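Local coordinates for chitin-binding type-4 domain-containing protein (Photorhabdus laumondii subsp. laumondii, PDB 6T5Z) that binds copper as an AA10 lytic polysaccharide monooxygenase and probably cleaves chitin oxidatively, at residues H148-V153 and Q165-T170. Residues are numbered along the deposited sequence; the frame is centred on the assembly and turned at random.
Sequences HVILGV and QVIDTT
His148 to Gly152 pair with Thr169 back to Gln165 as the two arms of an antiparallel beta hairpin in the immunoglobulin-like core of the AA10 fold, their N-to-C directions 155° apart. His148, Ile150 and Gly152 face Thr169, Ile167 and Gln165 in hydrogen-bonded pairs; the central one is joined by Ile150 N to Ile167 O (2.9 Å) and Ile167 N to Ile150 O (2.7 Å), each donor in the plane of the carbonyl it meets.

Toward strand 79-86, Ile150 and Ile167, beta-branched and so suited to extended backbone, set their CB atoms 4.3 Å apart and pack on Phe82. Gln165, bent at chi2 (-88°), turns its amide from the hairpin, and OE1 bonds Ile4 N and Ser9 OG.

On the other face Val149, Leu151 and Val166 give apolar bulk: Val149 CG1 lies 3.8 Å from Val166 CB, and Leu151 CD1 3.7 Å from Val166 CG1. Asp168 OD2, 3.6 Å from Val149 CG2, forms a salt bridge with Arg10 and a hydrogen bond with Tyr147 OH.

Threonine suits position 169 because its short hydroxyl, turned across by chi1 of 66°, adds a second bond to His148 O: OG1 donates (2.9 Å) from above the carbonyl plane, while Thr169 N approaches nearly end-on.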
loop_
_atom_site.group_PDB
_atom_site.type_symbol
_atom_site.label_atom_id
_atom_site.label_comp_id
_atom_site.label_asym_id
_atom_site.label_seq_id
_atom_site.Cartn_x
_atom_site.Cartn_y
_atom_site.Cartn_z
ATOM N N HIS A 148 5.819 5.109 9.679
ATOM C CA HIS A 148 5.248 3.785 9.474
ATOM C C HIS A 148 4.839 3.630 8.022
ATOM O O HIS A 148 4.522 4.614 7.346
ATOM C CB HIS A 148 4.033 3.560 10.379
ATOM C CG HIS A 148 4.406 3.351 11.803
ATOM N ND1 HIS A 148 4.935 2.163 12.251
ATOM C CD2 HIS A 148 4.380 4.185 12.870
ATOM C CE1 HIS A 148 5.196 2.264 13.542
ATOM N NE2 HIS A 148 4.869 3.481 13.942
ATOM N N VAL A 149 4.828 2.383 7.555
ATOM C CA VAL A 149 4.408 2.051 6.201
ATOM C C VAL A 149 3.099 1.290 6.295
ATOM O O VAL A 149 2.978 0.349 7.088
ATOM C CB VAL A 149 5.470 1.230 5.454
ATOM C CG1 VAL A 149 4.925 0.750 4.111
ATOM C CG2 VAL A 149 6.736 2.061 5.271
ATOM N N ILE A 150 2.124 1.705 5.497
ATOM C CA ILE A 150 0.829 1.048 5.416
ATOM C C ILE A 150 0.792 0.302 4.091
ATOM O O ILE A 150 1.178 0.855 3.056
ATOM C CB ILE A 150 -0.317 2.074 5.529
ATOM C CG1 ILE A 150 -0.343 2.656 6.946
ATOM C CG2 ILE A 150 -1.662 1.441 5.114
ATOM C CD1 ILE A 150 -1.254 3.849 7.175
ATOM N N LEU A 151 0.367 -0.964 4.126
ATOM C CA LEU A 151 0.202 -1.770 2.921
ATOM C C LEU A 151 -1.282 -1.898 2.603
ATOM O O LEU A 151 -2.034 -2.549 3.338
ATOM C CB LEU A 151 0.838 -3.152 3.071
ATOM C CG LEU A 151 0.603 -4.104 1.891
ATOM C CD1 LEU A 151 1.286 -3.590 0.609
ATOM C CD2 LEU A 151 1.070 -5.522 2.193
ATOM N N GLY A 152 -1.704 -1.283 1.497
ATOM C CA GLY A 152 -3.055 -1.458 1.007
ATOM C C GLY A 152 -3.095 -2.625 0.045
ATOM O O GLY A 152 -2.215 -2.766 -0.806
ATOM N N VAL A 153 -4.111 -3.478 0.196
ATOM C CA VAL A 153 -4.276 -4.652 -0.660
ATOM C C VAL A 153 -5.690 -4.669 -1.217
ATOM O O VAL A 153 -6.670 -4.670 -0.458
ATOM C CB VAL A 153 -3.973 -5.960 0.081
ATOM C CG1 VAL A 153 -4.059 -7.153 -0.889
ATOM C CG2 VAL A 153 -2.593 -5.884 0.746
ATOM N N GLN A 165 -0.186 -1.766 -2.561
ATOM C CA GLN A 165 0.140 -0.339 -2.483
ATOM C C GLN A 165 0.695 0.017 -1.106
ATOM O O GLN A 165 -0.080 0.228 -0.171
ATOM C CB GLN A 165 -1.097 0.502 -2.798
ATOM C CG GLN A 165 -1.524 0.436 -4.269
ATOM C CD GLN A 165 -0.824 1.482 -5.130
ATOM O OE1 GLN A 165 -0.942 2.680 -4.885
ATOM N NE2 GLN A 165 -0.112 1.028 -6.154
ATOM N N VAL A 166 2.041 0.144 -0.988
ATOM C CA VAL A 166 2.631 0.667 0.244
ATOM C C VAL A 166 2.521 2.189 0.259
ATOM O O VAL A 166 2.580 2.860 -0.786
ATOM C CB VAL A 166 4.096 0.198 0.412
ATOM C CG1 VAL A 166 4.179 -1.327 0.499
ATOM C CG2 VAL A 166 4.986 0.706 -0.734
ATOM N N ILE A 167 2.328 2.730 1.465
ATOM C CA ILE A 167 2.157 4.159 1.729
ATOM C C ILE A 167 3.114 4.545 2.850
ATOM O O ILE A 167 3.120 3.914 3.913
ATOM C CB ILE A 167 0.704 4.498 2.137
ATOM C CG1 ILE A 167 -0.299 3.929 1.138
ATOM C CG2 ILE A 167 0.507 6.015 2.259
ATOM C CD1 ILE A 167 -1.762 3.969 1.622
ATOM N N ASP A 168 3.905 5.592 2.632
ATOM C CA ASP A 168 4.805 6.096 3.660
ATOM C C ASP A 168 4.122 7.209 4.437
ATOM O O ASP A 168 3.583 8.147 3.841
ATOM C CB ASP A 168 6.099 6.616 3.036
ATOM C CG ASP A 168 6.845 5.535 2.306
ATOM O OD1 ASP A 168 6.736 5.472 1.063
ATOM O OD2 ASP A 168 7.521 4.737 2.989
ATOM N N THR A 169 4.134 7.100 5.763
ATOM C CA THR A 169 3.408 8.044 6.604
ATOM C C THR A 169 4.275 8.473 7.774
ATOM O O THR A 169 5.104 7.706 8.268
ATOM C CB THR A 169 2.088 7.444 7.161
ATOM O OG1 THR A 169 2.387 6.365 8.056
ATOM C CG2 THR A 169 1.209 6.917 6.038
ATOM N N THR A 170 4.063 9.715 8.211
ATOM C CA THR A 170 4.555 10.219 9.490
ATOM C C THR A 170 3.328 10.433 10.371
ATOM O O THR A 170 2.516 11.324 10.101
ATOM C CB THR A 170 5.345 11.517 9.329
ATOM O OG1 THR A 170 6.558 11.255 8.622
ATOM C CG2 THR A 170 5.707 12.084 10.695
#